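Local coordinates for hypothetical protein (Anabaena variabilis, PDB 2OBN), which is of unknown function but pairs a Rossmann-like domain with a P-loop NTPase-like domain, and so probably binds a nucleotide, at residues B[172-177]-B[228-233]; B[178-183]-B[342-347]. The protein carries 2 engineered substitutions. All coordinates share one frame; numbering follows the deposited sequence.

Contact 1: B[172-177]-B[228-233]; sequences ELHWAA and ILHIEG
The imidazole of H230 is pressed flat against the backbone of the helix at L173 and H174, and nearly everything close in this contact happens around that ring. H174 CA sits over one face of it, 3.6 Å from the centroid of the H230 ring and 17° off the normal, a CH-pi contact displaced toward the rim. The CB of H174 adds to this, 3.6 Å from H230 CD2. At the other end of the ring, H230 CE1 comes within 3.4 Å of L173 O, while L173 CB lies 3.8 Å from H230 ND1. H230 CB already points at the helix, and with CG anti to the carbonyl carbon (chi1 -53°) the ring lies against H174 CA. Helix 166-179 follows strand 153-159 as the helix after the P-loop does in P-loop NTPases, and strand 228-231 lies beside strand 153-159 in the parallel sheet, between it and strand 184-187; the axes of segments 172-177 and 228-231 come within 8.9 Å and run nearly antiparallel. Replacing H230 with an alanine would probably open a gap under this helical turn and leave H174 CA without the ring face it rests on. Toward A177 the fit slackens: its CB stands at the edge of the H230 ring, 4.1 Å from H230 NE2, and 4.2 Å from I228 CG2, a sparse but buried apolar touch beside strand 184-187. On the more accessible flank, the H174 ring turns its end away from the strand: its plane is 68° from that of H230, neither stacked nor edge-to-face, and H174 ND1 is hydrogen-bonded to S184 OG, an atom that H230 NE2 also meets through a weak bond.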
# COMPACT_ATOMS: atom_id res chain seq x y z
N GLU B 172 3.80 13.10 -21.82
CA GLU B 172 3.27 13.72 -23.04
C GLU B 172 2.21 14.75 -22.69
O GLU B 172 2.17 15.81 -23.31
CB GLU B 172 2.69 12.68 -24.01
CG GLU B 172 3.70 11.68 -24.61
CD GLU B 172 4.65 12.29 -25.65
OE1 GLU B 172 4.58 13.51 -25.88
OE2 GLU B 172 5.47 11.53 -26.23
N LEU B 173 1.33 14.45 -21.73
CA LEU B 173 0.30 15.41 -21.29
C LEU B 173 0.90 16.65 -20.66
O LEU B 173 0.38 17.73 -20.82
CB LEU B 173 -0.73 14.76 -20.35
CG LEU B 173 -1.72 13.80 -21.04
CD1 LEU B 173 -2.39 12.88 -20.05
CD2 LEU B 173 -2.76 14.56 -21.86
N HIS B 174 2.02 16.46 -19.95
CA HIS B 174 2.76 17.56 -19.34
C HIS B 174 3.42 18.46 -20.40
O HIS B 174 3.39 19.70 -20.29
CB HIS B 174 3.81 17.03 -18.35
CG HIS B 174 4.90 18.00 -18.05
ND1 HIS B 174 4.69 19.19 -17.37
CD2 HIS B 174 6.23 17.97 -18.34
CE1 HIS B 174 5.83 19.85 -17.27
NE2 HIS B 174 6.78 19.13 -17.85
N TRP B 175 4.03 17.84 -21.40
CA TRP B 175 4.66 18.60 -22.47
C TRP B 175 3.64 19.38 -23.31
O TRP B 175 3.92 20.50 -23.73
CB TRP B 175 5.55 17.72 -23.34
CG TRP B 175 6.68 17.10 -22.56
CD1 TRP B 175 7.42 17.70 -21.58
CD2 TRP B 175 7.22 15.80 -22.72
NE1 TRP B 175 8.36 16.84 -21.11
CE2 TRP B 175 8.28 15.67 -21.79
CE3 TRP B 175 6.93 14.72 -23.57
CZ2 TRP B 175 9.04 14.51 -21.67
CZ3 TRP B 175 7.68 13.57 -23.45
CH2 TRP B 175 8.73 13.47 -22.51
N ALA B 176 2.45 18.81 -23.50
CA ALA B 176 1.38 19.48 -24.26
C ALA B 176 0.84 20.68 -23.50
O ALA B 176 0.61 21.73 -24.09
CB ALA B 176 0.24 18.53 -24.57
N ALA B 177 0.62 20.53 -22.19
CA ALA B 177 0.16 21.65 -21.36
C ALA B 177 1.19 22.79 -21.33
O ALA B 177 0.82 23.96 -21.33
CB ALA B 177 -0.13 21.19 -19.97
N ILE B 228 -1.54 22.95 -13.33
CA ILE B 228 -1.81 21.53 -13.48
C ILE B 228 -0.67 20.64 -13.01
O ILE B 228 0.51 20.88 -13.31
CB ILE B 228 -2.18 21.19 -14.95
CG1 ILE B 228 -2.59 19.72 -15.10
CG2 ILE B 228 -1.05 21.57 -15.92
CD1 ILE B 228 -3.20 19.36 -16.48
N LEU B 229 -1.03 19.61 -12.24
CA LEU B 229 -0.10 18.58 -11.80
C LEU B 229 -0.44 17.29 -12.53
O LEU B 229 -1.61 16.91 -12.60
CB LEU B 229 -0.18 18.36 -10.28
CG LEU B 229 0.70 19.25 -9.39
CD1 LEU B 229 0.52 20.70 -9.65
CD2 LEU B 229 0.45 18.95 -7.94
N HIS B 230 0.59 16.65 -13.09
CA HIS B 230 0.46 15.36 -13.77
C HIS B 230 1.13 14.29 -12.91
O HIS B 230 2.35 14.15 -12.92
CB HIS B 230 1.15 15.40 -15.15
CG HIS B 230 0.69 16.53 -16.01
ND1 HIS B 230 -0.34 16.40 -16.92
CD2 HIS B 230 1.09 17.83 -16.07
CE1 HIS B 230 -0.54 17.57 -17.52
NE2 HIS B 230 0.32 18.45 -17.02
N ILE B 231 0.32 13.55 -12.15
CA ILE B 231 0.84 12.51 -11.29
C ILE B 231 1.05 11.19 -12.06
O ILE B 231 0.10 10.62 -12.63
CB ILE B 231 -0.05 12.28 -10.04
CG1 ILE B 231 -0.25 13.58 -9.23
CG2 ILE B 231 0.57 11.21 -9.13
CD1 ILE B 231 -1.43 14.44 -9.61
N GLU B 232 2.30 10.71 -12.10
CA GLU B 232 2.64 9.45 -12.74
C GLU B 232 1.85 8.31 -12.10
O GLU B 232 1.85 8.16 -10.88
CB GLU B 232 4.15 9.16 -12.59
CG GLU B 232 4.57 7.79 -13.14
CD GLU B 232 6.04 7.47 -12.94
OE1 GLU B 232 6.72 8.20 -12.19
OE2 GLU B 232 6.50 6.45 -13.51
N GLY B 233 1.17 7.52 -12.92
CA GLY B 233 0.45 6.38 -12.42
C GLY B 233 1.36 5.19 -12.13
O GLY B 233 2.50 5.10 -12.64

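Contact 2: B[178-183]-B[342-347]; sequences KLRGWR and LLDAVM
R180 holds D344 through a single carboxylate oxygen: R180 NH1 and NH2 each donate to D344 OD1, both at 2.9 Å. The oxygen lies at the guanidinium edge, in its plane, but the carboxylate is turned 77° against that plane, so NH2 arrives nearly along the C-O direction while NH1 comes from above the carboxylate. Sharing one acceptor bends the bonds, to 143° at NH1. A turn at chi3 (59°) swings the guanidinium toward the helix, and NH1 has a second acid, D340 OD1, in a further salt bridge; R180 is thus shared by two acids, which probably leaves a net negative charge here unless other groups offset it. L343 CD2 lies 3.6 Å from R180 NH1, an apolar methyl beside this polar group, and the same methyl also touches W182 CZ3, at 4.0 Å. Between R180 and W182 the chain leaves helix 166-179 by a Schellman motif: G181, at positive phi, is the C-prime residue, with its N bonded to K178 O and W182 N to A177 O, so late carbonyls of the helix find donors. The turn delivers the indole to selenomethionine M347, whose CE sits over the face, 3.8 Å from the centroid of the W182 five-membered ring, while SE makes an oblique Met-aromatic contact.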
# COMPACT_ATOMS: atom_id res chain seq x y z
N LYS B 178 2.47 22.43 -21.28
CA LYS B 178 3.56 23.42 -21.28
C LYS B 178 3.62 24.18 -22.61
O LYS B 178 3.83 25.41 -22.65
CB LYS B 178 4.92 22.74 -21.04
CG LYS B 178 6.07 23.74 -20.88
CD LYS B 178 7.43 23.10 -20.64
CE LYS B 178 8.48 24.22 -20.51
NZ LYS B 178 9.88 23.75 -20.34
N LEU B 179 3.46 23.43 -23.69
CA LEU B 179 3.51 23.99 -25.04
C LEU B 179 2.41 25.02 -25.24
O LEU B 179 2.61 26.03 -25.94
CB LEU B 179 3.40 22.88 -26.09
CG LEU B 179 3.59 23.29 -27.56
CD1 LEU B 179 4.98 23.80 -27.85
CD2 LEU B 179 3.31 22.11 -28.44
N ARG B 180 1.27 24.77 -24.60
CA ARG B 180 0.12 25.65 -24.73
C ARG B 180 0.04 26.78 -23.72
O ARG B 180 -0.95 27.50 -23.69
CB ARG B 180 -1.16 24.82 -24.81
CG ARG B 180 -1.21 24.10 -26.17
CD ARG B 180 -2.24 23.04 -26.22
NE ARG B 180 -3.58 23.53 -25.95
CZ ARG B 180 -4.66 22.75 -25.88
NH1 ARG B 180 -4.55 21.43 -26.06
NH2 ARG B 180 -5.84 23.28 -25.64
N GLY B 181 1.09 26.94 -22.91
CA GLY B 181 1.19 28.08 -22.00
C GLY B 181 0.79 27.91 -20.57
O GLY B 181 0.77 28.88 -19.82
N TRP B 182 0.44 26.69 -20.18
CA TRP B 182 0.09 26.42 -18.80
C TRP B 182 1.35 26.17 -17.98
O TRP B 182 2.36 25.66 -18.48
CB TRP B 182 -0.81 25.19 -18.69
CG TRP B 182 -2.26 25.46 -18.94
CD1 TRP B 182 -3.11 26.09 -18.10
CD2 TRP B 182 -3.04 25.06 -20.06
NE1 TRP B 182 -4.37 26.14 -18.63
CE2 TRP B 182 -4.36 25.50 -19.84
CE3 TRP B 182 -2.75 24.36 -21.23
CZ2 TRP B 182 -5.39 25.29 -20.76
CZ3 TRP B 182 -3.78 24.15 -22.14
CH2 TRP B 182 -5.08 24.61 -21.90
N ARG B 183 1.30 26.57 -16.71
CA ARG B 183 2.36 26.25 -15.77
C ARG B 183 2.07 24.82 -15.35
O ARG B 183 1.17 24.58 -14.56
CB ARG B 183 2.33 27.18 -14.57
CG ARG B 183 2.74 28.61 -14.92
CD ARG B 183 2.71 29.48 -13.68
NE ARG B 183 3.38 28.75 -12.61
CZ ARG B 183 4.70 28.74 -12.40
NH1 ARG B 183 5.52 29.48 -13.13
NH2 ARG B 183 5.20 28.01 -11.41
N LEU B 342 -6.45 14.53 -25.52
CA LEU B 342 -6.71 14.23 -24.10
C LEU B 342 -6.48 15.43 -23.17
O LEU B 342 -7.11 15.52 -22.11
CB LEU B 342 -5.90 13.01 -23.66
CG LEU B 342 -6.16 11.73 -24.46
CD1 LEU B 342 -5.31 10.59 -23.92
CD2 LEU B 342 -7.64 11.34 -24.48
N LEU B 343 -5.60 16.35 -23.55
CA LEU B 343 -5.39 17.56 -22.76
C LEU B 343 -6.66 18.39 -22.80
O LEU B 343 -7.09 18.90 -21.77
CB LEU B 343 -4.20 18.38 -23.24
CG LEU B 343 -3.97 19.68 -22.45
CD1 LEU B 343 -3.75 19.42 -20.96
CD2 LEU B 343 -2.78 20.43 -23.03
N ASP B 344 -7.27 18.51 -23.98
CA ASP B 344 -8.55 19.21 -24.11
C ASP B 344 -9.60 18.56 -23.22
O ASP B 344 -10.37 19.26 -22.57
CB ASP B 344 -9.03 19.20 -25.57
CG ASP B 344 -8.16 20.04 -26.49
OD1 ASP B 344 -7.41 20.88 -25.98
OD2 ASP B 344 -8.25 19.90 -27.74
N ALA B 345 -9.65 17.22 -23.19
CA ALA B 345 -10.62 16.49 -22.37
C ALA B 345 -10.42 16.80 -20.88
O ALA B 345 -11.39 16.92 -20.13
CB ALA B 345 -10.53 14.99 -22.62
N VAL B 346 -9.16 16.89 -20.46
CA VAL B 346 -8.82 17.27 -19.09
C VAL B 346 -9.27 18.71 -18.80
O VAL B 346 -9.91 18.99 -17.77
CB VAL B 346 -7.28 17.22 -18.84
CG1 VAL B 346 -6.89 17.96 -17.56
CG2 VAL B 346 -6.78 15.79 -18.82
N MSE B 347 -8.94 19.61 -19.74
CA MSE B 347 -9.19 21.03 -19.57
C MSE B 347 -10.63 21.49 -19.68
O MSE B 347 -10.96 22.57 -19.18
CB MSE B 347 -8.31 21.84 -20.52
CG MSE B 347 -6.84 21.78 -20.19
SE MSE B 347 -6.52 22.35 -18.34
CE MSE B 347 -4.62 22.12 -18.29

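Contacts 1 and 2 share helix 166-179, and their centres are about 9 Å apart: contact 1 uses its later turns against the sheet, contact 2 its C-terminal end against helix 340-347. They meet at A177, which belongs to contact 1 and closes the Schellman turn of contact 2, A177 O lying 3.0 Å from W182 N; A177 N is also 3.5 Å from L343 CD2. A second junction is I228 CD1 against M347 CE, 3.6 Å apart, which ties strand and C-terminal helix directly. Contact 1 is buried and contact 2 lies at the surface. Both are reached along the helix that follows the probable P-loop, but neither includes that loop itself.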